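Local coordinates for protein internalin C2 (Listeria monocytogenes serotype 4b str. F2365, PDB 4FHO) that is a leucine-rich-repeat internalin, probably serving at the bacterial surface in adhesion to or invasion of host cells, at residues A[12-15]-A[16-19]; A[63-66]-A[67-70]. One frame throughout, in Å; residues are numbered along the deposited sequence.

Interaction 1. Residues A[12-15]-A[16-19]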
# COMPACT_ATOMS: atom_id res chain seq x y z
N PRO A 12 25.94 -19.48 -5.49
CA PRO A 12 25.18 -19.98 -4.32
C PRO A 12 25.68 -19.40 -2.98
O PRO A 12 26.86 -19.53 -2.63
CB PRO A 12 25.39 -21.49 -4.39
CG PRO A 12 25.56 -21.76 -5.84
CD PRO A 12 26.34 -20.60 -6.37
N THR A 13 24.77 -18.74 -2.26
CA THR A 13 25.08 -17.96 -1.07
C THR A 13 24.13 -18.39 0.06
O THR A 13 22.99 -18.75 -0.24
CB THR A 13 24.88 -16.45 -1.36
OG1 THR A 13 25.67 -16.09 -2.49
CG2 THR A 13 25.29 -15.58 -0.17
N PRO A 14 24.59 -18.39 1.33
CA PRO A 14 23.67 -18.69 2.43
C PRO A 14 22.52 -17.69 2.53
O PRO A 14 22.71 -16.50 2.24
CB PRO A 14 24.57 -18.61 3.67
CG PRO A 14 25.91 -18.99 3.17
CD PRO A 14 25.99 -18.38 1.80
N ILE A 15 21.34 -18.17 2.95
CA ILE A 15 20.14 -17.32 3.05
C ILE A 15 20.36 -16.14 4.02
O ILE A 15 19.89 -15.02 3.74
CB ILE A 15 18.86 -18.14 3.42
CG1 ILE A 15 18.50 -19.14 2.30
CG2 ILE A 15 17.66 -17.24 3.65
CD1 ILE A 15 17.60 -20.26 2.77
N ASN A 16 21.08 -16.37 5.13
CA ASN A 16 21.34 -15.29 6.12
C ASN A 16 22.46 -14.30 5.77
O ASN A 16 22.73 -13.39 6.55
CB ASN A 16 21.50 -15.86 7.55
CG ASN A 16 22.77 -16.68 7.75
OD1 ASN A 16 23.49 -17.02 6.81
ND2 ASN A 16 23.04 -17.01 9.00
N VAL A 17 23.13 -14.50 4.63
CA VAL A 17 24.07 -13.53 4.04
C VAL A 17 23.29 -12.58 3.15
O VAL A 17 23.40 -11.36 3.30
CB VAL A 17 25.17 -14.20 3.19
CG1 VAL A 17 25.99 -13.17 2.40
CG2 VAL A 17 26.10 -15.05 4.05
N ILE A 18 22.53 -13.16 2.21
CA ILE A 18 21.65 -12.42 1.27
C ILE A 18 20.60 -11.59 2.03
O ILE A 18 20.41 -10.42 1.72
CB ILE A 18 20.89 -13.37 0.30
CG1 ILE A 18 21.83 -14.21 -0.57
CG2 ILE A 18 19.97 -12.58 -0.64
CD1 ILE A 18 21.11 -15.39 -1.18
N PHE A 19 19.93 -12.21 3.00
CA PHE A 19 18.90 -11.57 3.84
C PHE A 19 19.45 -11.45 5.26
O PHE A 19 19.30 -12.38 6.07
CB PHE A 19 17.61 -12.39 3.82
CG PHE A 19 17.00 -12.52 2.46
CD1 PHE A 19 16.09 -11.58 2.00
CD2 PHE A 19 17.34 -13.59 1.62
CE1 PHE A 19 15.52 -11.70 0.74
CE2 PHE A 19 16.78 -13.71 0.35
CZ PHE A 19 15.87 -12.75 -0.09
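T13 and V17 meet methyl to methyl where strand 13-14 turns into helix 15-18, their side chains crossing at about a right angle. Following V17 outward, V17 CB sits 3.5 Å from P14 O. One branch, V17 CG1, is turned anti to the backbone N (chi1 170°) and lands 3.6 Å from T13 CG2. The other branch, V17 CG2, lies alongside the proline ring, 3.9 Å from P14 CB, with P14 CG and CD little farther off. I18 comes to T13 from the next position: its CG1 touches T13 CG2, while CD1 reaches T13 CB. The T13 hydroxyl hydrogen-bonds to Q11 O.

P14 is the N-cap, and its carbonyl serves the first turn. V17 N bonds to P14 O at 3.1 Å, and I18 N adds a weak bond to the same oxygen. One residue on, F19 N donates to I15 O at 2.9 Å, and that oxygen also lies at the edge of the F19 ring, near its plane. I15 CG2 touches F19 CD2, and both side chains reach V28 of helix 22-31. The short helix is thus held by main-chain bonds, while mostly apolar contacts join the side chains: V17, exposed, lies against T13 and P14, and I15, I18 and F19 face the buried side, I18 and F19 reaching Y67 and L68 respectively as well as helix 43-47.

Interaction 2. Residues A[63-66]-A[67-70]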
# COMPACT_ATOMS: atom_id res chain seq x y z
N GLU A 63 16.86 -5.72 3.04
CA GLU A 63 18.02 -6.07 2.21
C GLU A 63 17.93 -7.54 1.76
O GLU A 63 17.60 -8.41 2.56
CB GLU A 63 19.33 -5.83 2.98
CG GLU A 63 20.62 -6.22 2.26
CD GLU A 63 20.79 -5.53 0.92
OE1 GLU A 63 20.30 -4.38 0.76
OE2 GLU A 63 21.42 -6.14 0.03
N GLY A 64 18.19 -7.77 0.48
CA GLY A 64 18.06 -9.09 -0.14
C GLY A 64 16.82 -9.26 -0.99
O GLY A 64 16.80 -10.11 -1.88
N ILE A 65 15.76 -8.49 -0.70
CA ILE A 65 14.50 -8.55 -1.45
C ILE A 65 14.68 -8.24 -2.93
O ILE A 65 13.95 -8.80 -3.77
CB ILE A 65 13.39 -7.65 -0.80
CG1 ILE A 65 11.99 -8.18 -1.09
CG2 ILE A 65 13.47 -6.21 -1.26
CD1 ILE A 65 11.62 -9.36 -0.22
N GLN A 66 15.68 -7.39 -3.26
CA GLN A 66 16.01 -7.04 -4.65
C GLN A 66 16.24 -8.25 -5.57
O GLN A 66 16.04 -8.14 -6.78
CB GLN A 66 17.21 -6.05 -4.72
CG GLN A 66 18.57 -6.57 -4.28
CD GLN A 66 18.92 -6.31 -2.82
OE1 GLN A 66 18.07 -6.43 -1.94
NE2 GLN A 66 20.19 -6.01 -2.57
N TYR A 67 16.68 -9.37 -4.99
CA TYR A 67 16.94 -10.62 -5.73
C TYR A 67 15.67 -11.43 -6.01
O TYR A 67 15.71 -12.35 -6.83
CB TYR A 67 17.98 -11.49 -5.00
CG TYR A 67 19.30 -10.79 -4.80
CD1 TYR A 67 20.15 -10.52 -5.89
CD2 TYR A 67 19.70 -10.35 -3.53
CE1 TYR A 67 21.35 -9.84 -5.71
CE2 TYR A 67 20.92 -9.70 -3.34
CZ TYR A 67 21.74 -9.44 -4.44
OH TYR A 67 22.93 -8.78 -4.25
N LEU A 68 14.56 -11.10 -5.34
CA LEU A 68 13.30 -11.79 -5.58
C LEU A 68 12.59 -11.15 -6.79
O LEU A 68 11.60 -10.42 -6.64
CB LEU A 68 12.44 -11.79 -4.30
CG LEU A 68 13.14 -12.27 -3.02
CD1 LEU A 68 12.14 -12.31 -1.88
CD2 LEU A 68 13.80 -13.62 -3.18
N ASN A 69 13.11 -11.46 -7.99
CA ASN A 69 12.66 -10.84 -9.26
C ASN A 69 11.17 -11.03 -9.55
O ASN A 69 10.49 -10.09 -9.95
CB ASN A 69 13.46 -11.33 -10.47
CG ASN A 69 14.93 -10.98 -10.39
OD1 ASN A 69 15.30 -9.80 -10.37
ND2 ASN A 69 15.77 -12.00 -10.35
N ASN A 70 10.66 -12.24 -9.31
CA ASN A 70 9.28 -12.62 -9.63
C ASN A 70 8.32 -12.52 -8.43
O ASN A 70 7.23 -13.10 -8.49
CB ASN A 70 9.26 -14.04 -10.23
CG ASN A 70 10.14 -14.15 -11.47
OD1 ASN A 70 10.18 -13.24 -12.29
ND2 ASN A 70 10.86 -15.26 -11.59
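With chi1 at 67°, Q66 carries CG between its backbone N and carbonyl carbon, and a bend at chi2 (-93°) folds the amide back beside the ring of Y67, whose own CG stands anti to the carbonyl carbon. The two side chains run side by side with amide and ring stacked, their planes 15° apart. Q66 CG lies over the ring face, 4.1 Å from the centroid of the Y67 ring, in a CH-pi contact; farther out, Q66 NE2 comes 3.8 Å from Y67 CE2.

Both ends of this amide are engaged. Q66 NE2 donates to E63 OE2 at 2.9 Å, meeting the carboxylate from above its plane, and Q66 OE1 accepts from G64 N at 2.8 Å. Two bonds in opposite senses should fix the amide's rotation and hold it flat against the tyrosine. The 3-10 turn itself closes through Y67 N to G64 O and L68 N to I65 O, the latter 2.9 Å. G64 O also lies at the ring edge of Y67. Elsewhere in the turn I65 CD1 and L68 CD1 pack tightly, 3.4 Å apart, as their side chains cross.

The turn belongs to the loop that connects strand 51-53 to strand 73-75 of the repeat sheet: I65 and L68 touch L52, Y67 and L68 rest on L46 of helix 43-47, and N69 ND2 bonds to D47 OD1.

Interaction 1 comes first along the chain and interaction 2 follows some 45 residues later, yet their centres are about 12 Å apart and they touch. The ring of F19 bridges them, with F19 CE1 3.3 Å from G64 C, and I18 CG2 packs against Y67 CD2. Helix 43-47 is shared: L46 meets I18 and F19 from one contact and Y67 and L68 from the other. Residues 12-19 belong to the N-terminal cap, whereas 63-70 lie in the loop connecting the first two strands of the parallel leucine-rich-repeat sheet. Their contact joins the cap to the repeats, consistent with other internalins, where the cap covers the hydrophobic end of the array.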